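Local coordinates for putative exported protein (Bordetella pertussis Tohama I, PDB 2PFY), which binds pyroglutamic acid in the periplasm and probably hands it to a tripartite ATP-independent periplasmic (TRAP) transporter as its extracytoplasmic solute receptor, at residues A[149-152]-A[153-157]; A[274-277]-A[278-282]. All blocks are in the same frame, centred on the assembly; numbering follows the deposited sequence.

How the contacts relate
Both contacts are local, each between successive turns of one helix. Contact 1 takes in most of helix 147-155 and the turn that leaves it. Contact 2 lies in the middle of the long helix 267-287. Their centres are 11 Å apart, and the two helices pack on each other. Met156 CG meets Ile276 CD1 at 3.6 Å, and Met152 CB meets Met280 SE at 3.7 Å. Each contact is partly buried, but contact 2 has three exposed touching residues against one in contact 1, and lies nearer the surface. Contact 1 is closer to the pyroglutamic acid. It adds a CH-pi contact and a helix end. Contact 2 has regular helix bonding, with a water on its polar side.

Contact 1 (A[149-152]-A[153-157]); sequences TSHM and AALMG
Leu155 sets its CD1 methyl over one face of the His151 ring, one helical turn back. This is a CH-pi contact, with CD1 4.0 Å from the centroid of the His151 ring and 20° off the ring normal. The methyl is displaced toward the rim, and its nearest ring atoms are CE1 and NE2, with His151 NE2 3.8 Å from Leu155 CD1. His151 has CG anti to its backbone N (chi1 -174°), which carries the ring along the helix to meet the leucine.

The second side-chain pair is apolar. Met152 and Met156, both selenomethionine, lie side by side and point the same way. Met152 CE reaches Met156 SE at 4.0 Å, and both chains bend at their last torsion. Met156 also packs on Phe142, Leu134 and Leu137.

These residues belong to the helix of a beta-alpha-beta unit, between parallel strands 141-144 and 159-162. Ala153 and Ala154 rest on Pro160 of the second strand. Thr149, about 7 Å from the bound pyroglutamic acid by its side chain, hydrogen-bonds through OG1 to Tyr145 N and Ser146 OG. Tyr145 itself lines the ligand pocket.

Backbone bonds join the turns. Ala153 N donates to Thr149 O at 3.0 Å, and Ala154 N to Ser150 O at 3.1 Å. Leu155 N to His151 O is nearly straight, at 170°. Met156 N to Met152 O is weak. Gly157 closes the helix in a Schellman motif with positive phi, and its N donates to Ala154 O at 2.9 Å.

Contact 2 (A[274-277]-A[278-282]); sequences QAIG and ATMVS
Ile276 and Met280 stand side by side on one face of helix 267-287 and point the same way. Ile276 CG2 touches Met280 SE at 4.0 Å; Met280 is a selenomethionine. The segments are consecutive turns of a regular alpha-helix in a DctP-family solute-binding protein. The pair faces helix 147-155 and its exit turn. Met280 packs there on Ser148, His151 and Leu155, and Ile276 packs on Leu134.

Torsions and backbone place these groups. The CG2 branch of Ile276, anti to the backbone N, runs along the helix and meets the selenium of Met280. The Met280 chain extends through chi2 (-176°) and bends at chi3, and its CG passes 3.3 Å from Ile276 O. Met280 N donates to that oxygen at 3.0 Å. Val281 N donates to Gly277 O, also at 3.0 Å, and Val281 CG1 is 3.6 Å from the same Gly277 O. Gln274 O takes the N-H of Ala278.

The polar side is built round Ala275 O. Thr279 N donates to it at 3.1 Å, with an N-H...O angle of 168°. A water adds a second bond, donating to Ala275 O at 2.8 Å, and is also hydrogen-bonded to Thr279 OG1 at 3.1 Å.

Contact 1 (A[149-152]-A[153-157])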
ATOM      1  N   THR A 149      -6.011  -9.062  -0.233  1.00 26.78           N
ATOM      2  CA  THR A 149      -6.035  -9.499   1.157  1.00 26.90           C
ATOM      3  C   THR A 149      -7.347 -10.180   1.590  1.00 27.63           C
ATOM      4  O   THR A 149      -7.330 -11.016   2.499  1.00 26.52           O
ATOM      5  CB  THR A 149      -5.645  -8.355   2.160  1.00 26.77           C
ATOM      6  OG1 THR A 149      -6.509  -7.225   1.979  1.00 24.43           O
ATOM      7  CG2 THR A 149      -4.163  -7.950   1.989  1.00 22.91           C
ATOM      8  N   SER A 150      -8.469  -9.813   0.969  1.00 28.39           N
ATOM      9  CA  SER A 150      -9.736 -10.542   1.164  1.00 30.42           C
ATOM     10  C   SER A 150      -9.632 -12.004   0.725  1.00 31.87           C
ATOM     11  O   SER A 150      -9.999 -12.917   1.479  1.00 32.82           O
ATOM     12  CB  SER A 150     -10.872  -9.883   0.381  1.00 30.69           C
ATOM     13  OG  SER A 150     -11.505  -8.893   1.147  1.00 32.40           O
ATOM     14  N   HIS A 151      -9.125 -12.203  -0.490  1.00 32.38           N
ATOM     15  CA  HIS A 151      -8.856 -13.521  -1.024  1.00 34.36           C
ATOM     16  C   HIS A 151      -7.850 -14.302  -0.147  1.00 34.62           C
ATOM     17  O   HIS A 151      -8.073 -15.473   0.186  1.00 35.08           O
ATOM     18  CB  HIS A 151      -8.351 -13.399  -2.462  1.00 34.72           C
ATOM     19  CG  HIS A 151      -8.190 -14.719  -3.157  1.00 38.27           C
ATOM     20  ND1 HIS A 151      -7.137 -14.988  -4.007  1.00 42.77           N
ATOM     21  CD2 HIS A 151      -8.943 -15.843  -3.122  1.00 39.65           C
ATOM     22  CE1 HIS A 151      -7.251 -16.223  -4.469  1.00 42.46           C
ATOM     23  NE2 HIS A 151      -8.342 -16.761  -3.950  1.00 41.70           N
HETATM   24  N   MSE A 152      -6.761 -13.645   0.244  1.00 34.37           N
HETATM   25  CA  MSE A 152      -5.760 -14.270   1.096  1.00 35.63           C
HETATM   26  C   MSE A 152      -6.356 -14.759   2.421  1.00 33.86           C
HETATM   27  O   MSE A 152      -6.069 -15.887   2.857  1.00 33.44           O
HETATM   28  CB  MSE A 152      -4.600 -13.309   1.342  1.00 34.74           C
HETATM   29  CG  MSE A 152      -3.479 -13.877   2.210  1.00 35.63           C
HETATM   30 SE   MSE A 152      -2.431 -12.378   2.864  1.00 43.88          SE
HETATM   31  CE  MSE A 152      -3.807 -11.691   4.194  1.00 37.96           C
ATOM     32  N   ALA A 153      -7.172 -13.917   3.055  1.00 32.86           N
ATOM     33  CA  ALA A 153      -7.783 -14.232   4.335  1.00 33.43           C
ATOM     34  C   ALA A 153      -8.711 -15.440   4.233  1.00 33.67           C
ATOM     35  O   ALA A 153      -8.737 -16.262   5.140  1.00 34.27           O
ATOM     36  CB  ALA A 153      -8.545 -13.033   4.887  1.00 33.02           C
ATOM     37  N   ALA A 154      -9.468 -15.521   3.141  1.00 33.86           N
ATOM     38  CA  ALA A 154     -10.397 -16.626   2.907  1.00 34.98           C
ATOM     39  C   ALA A 154      -9.605 -17.939   2.792  1.00 35.39           C
ATOM     40  O   ALA A 154      -9.948 -18.938   3.438  1.00 35.98           O
ATOM     41  CB  ALA A 154     -11.226 -16.377   1.665  1.00 34.59           C
ATOM     42  N   LEU A 155      -8.516 -17.906   2.028  1.00 35.54           N
ATOM     43  CA  LEU A 155      -7.615 -19.049   1.904  1.00 35.46           C
ATOM     44  C   LEU A 155      -6.952 -19.477   3.214  1.00 36.65           C
ATOM     45  O   LEU A 155      -6.567 -20.649   3.373  1.00 35.06           O
ATOM     46  CB  LEU A 155      -6.558 -18.769   0.852  1.00 34.85           C
ATOM     47  CG  LEU A 155      -7.062 -18.593  -0.583  1.00 33.57           C
ATOM     48  CD1 LEU A 155      -5.904 -18.159  -1.445  1.00 30.92           C
ATOM     49  CD2 LEU A 155      -7.719 -19.875  -1.109  1.00 33.40           C
HETATM   50  N   MSE A 156      -6.811 -18.534   4.140  1.00 36.43           N
HETATM   51  CA  MSE A 156      -6.277 -18.831   5.466  1.00 40.08           C
HETATM   52  C   MSE A 156      -7.303 -19.568   6.350  1.00 37.81           C
HETATM   53  O   MSE A 156      -6.947 -20.101   7.400  1.00 38.30           O
HETATM   54  CB  MSE A 156      -5.830 -17.538   6.167  1.00 38.49           C
HETATM   55  CG  MSE A 156      -4.544 -16.934   5.654  1.00 40.24           C
HETATM   56 SE   MSE A 156      -4.323 -15.088   6.291  1.00 52.29          SE
HETATM   57  CE  MSE A 156      -4.593 -15.195   8.210  1.00 46.64           C
ATOM     58  N   GLY A 157      -8.569 -19.577   5.923  1.00 36.96           N
ATOM     59  CA  GLY A 157      -9.664 -20.130   6.715  1.00 35.43           C
ATOM     60  C   GLY A 157     -10.289 -19.125   7.656  1.00 34.93           C
ATOM     61  O   GLY A 157     -11.100 -19.494   8.519  1.00 34.83           O
TER

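Contact 2 (A[274-277]-A[278-282])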
ATOM      1  N   GLN A 274       3.326 -19.692   2.710  1.00 32.50           N
ATOM      2  CA  GLN A 274       4.073 -20.005   1.483  1.00 34.73           C
ATOM      3  C   GLN A 274       3.213 -20.821   0.506  1.00 34.20           C
ATOM      4  O   GLN A 274       3.212 -20.559  -0.699  1.00 34.20           O
ATOM      5  CB  GLN A 274       5.396 -20.728   1.797  1.00 34.87           C
ATOM      6  CG  GLN A 274       6.498 -19.779   2.370  1.00 38.66           C
ATOM      7  CD  GLN A 274       7.632 -20.488   3.137  1.00 38.21           C
ATOM      8  OE1 GLN A 274       7.724 -21.722   3.155  1.00 45.52           O
ATOM      9  NE2 GLN A 274       8.498 -19.696   3.776  1.00 39.59           N
ATOM     10  N   ALA A 275       2.481 -21.798   1.029  1.00 34.59           N
ATOM     11  CA  ALA A 275       1.549 -22.584   0.201  1.00 34.92           C
ATOM     12  C   ALA A 275       0.406 -21.701  -0.324  1.00 35.02           C
ATOM     13  O   ALA A 275       0.031 -21.816  -1.504  1.00 34.34           O
ATOM     14  CB  ALA A 275       1.010 -23.809   0.954  1.00 35.20           C
ATOM     15  N   ILE A 276      -0.105 -20.800   0.535  1.00 34.21           N
ATOM     16  CA  ILE A 276      -1.104 -19.817   0.107  1.00 33.76           C
ATOM     17  C   ILE A 276      -0.578 -18.909  -1.023  1.00 33.41           C
ATOM     18  O   ILE A 276      -1.321 -18.595  -1.950  1.00 32.66           O
ATOM     19  CB  ILE A 276      -1.696 -19.005   1.294  1.00 34.17           C
ATOM     20  CG1 ILE A 276      -2.672 -19.884   2.091  1.00 34.62           C
ATOM     21  CG2 ILE A 276      -2.408 -17.722   0.815  1.00 33.61           C
ATOM     22  CD1 ILE A 276      -3.165 -19.255   3.339  1.00 35.78           C
ATOM     23  N   GLY A 277       0.700 -18.512  -0.926  1.00 33.10           N
ATOM     24  CA  GLY A 277       1.389 -17.723  -1.934  1.00 33.55           C
ATOM     25  C   GLY A 277       1.522 -18.425  -3.273  1.00 34.77           C
ATOM     26  O   GLY A 277       1.326 -17.804  -4.329  1.00 34.22           O
ATOM     27  N   ALA A 278       1.861 -19.718  -3.227  1.00 35.23           N
ATOM     28  CA  ALA A 278       1.907 -20.569  -4.431  1.00 35.63           C
ATOM     29  C   ALA A 278       0.550 -20.619  -5.151  1.00 35.71           C
ATOM     30  O   ALA A 278       0.484 -20.428  -6.368  1.00 35.96           O
ATOM     31  CB  ALA A 278       2.398 -21.999  -4.081  1.00 35.38           C
ATOM     32  N   THR A 279      -0.523 -20.851  -4.401  1.00 35.63           N
ATOM     33  CA  THR A 279      -1.874 -20.828  -4.964  1.00 36.92           C
ATOM     34  C   THR A 279      -2.195 -19.470  -5.602  1.00 37.66           C
ATOM     35  O   THR A 279      -2.659 -19.394  -6.746  1.00 37.16           O
ATOM     36  CB  THR A 279      -2.911 -21.112  -3.864  1.00 36.67           C
ATOM     37  OG1 THR A 279      -2.608 -22.359  -3.245  1.00 38.09           O
ATOM     38  CG2 THR A 279      -4.313 -21.150  -4.402  1.00 37.69           C
HETATM   39  N   MSE A 280      -1.932 -18.392  -4.860  1.00 38.09           N
HETATM   40  CA  MSE A 280      -2.322 -17.073  -5.330  1.00 39.99           C
HETATM   41  C   MSE A 280      -1.576 -16.611  -6.582  1.00 39.01           C
HETATM   42  O   MSE A 280      -2.187 -15.966  -7.436  1.00 39.43           O
HETATM   43  CB  MSE A 280      -2.255 -16.032  -4.201  1.00 39.33           C
HETATM   44  CG  MSE A 280      -3.308 -16.263  -3.127  1.00 39.87           C
HETATM   45 SE   MSE A 280      -3.292 -14.848  -1.754  1.00 46.90          SE
HETATM   46  CE  MSE A 280      -3.727 -13.284  -2.962  1.00 41.10           C
ATOM     47  N   VAL A 281      -0.287 -16.934  -6.708  1.00 38.89           N
ATOM     48  CA  VAL A 281       0.476 -16.524  -7.892  1.00 39.52           C
ATOM     49  C   VAL A 281       0.014 -17.321  -9.132  1.00 40.87           C
ATOM     50  O   VAL A 281       0.081 -16.826 -10.268  1.00 40.75           O
ATOM     51  CB  VAL A 281       2.009 -16.599  -7.682  1.00 39.16           C
ATOM     52  CG1 VAL A 281       2.530 -18.038  -7.684  1.00 39.33           C
ATOM     53  CG2 VAL A 281       2.752 -15.768  -8.720  1.00 38.95           C
ATOM     54  N   SER A 282      -0.455 -18.544  -8.886  1.00 41.94           N
ATOM     55  CA  SER A 282      -1.053 -19.382  -9.920  1.00 43.11           C
ATOM     56  C   SER A 282      -2.408 -18.784 -10.333  1.00 43.84           C
ATOM     57  O   SER A 282      -2.632 -18.521 -11.523  1.00 44.78           O
ATOM     58  CB  SER A 282      -1.142 -20.851  -9.440  1.00 42.87           C
ATOM     59  OG  SER A 282      -2.156 -21.593 -10.108  1.00 44.06           O
TER
HETATM   60  O   HOH W   1      -0.332 -24.364  -2.609  1.00 50.27           O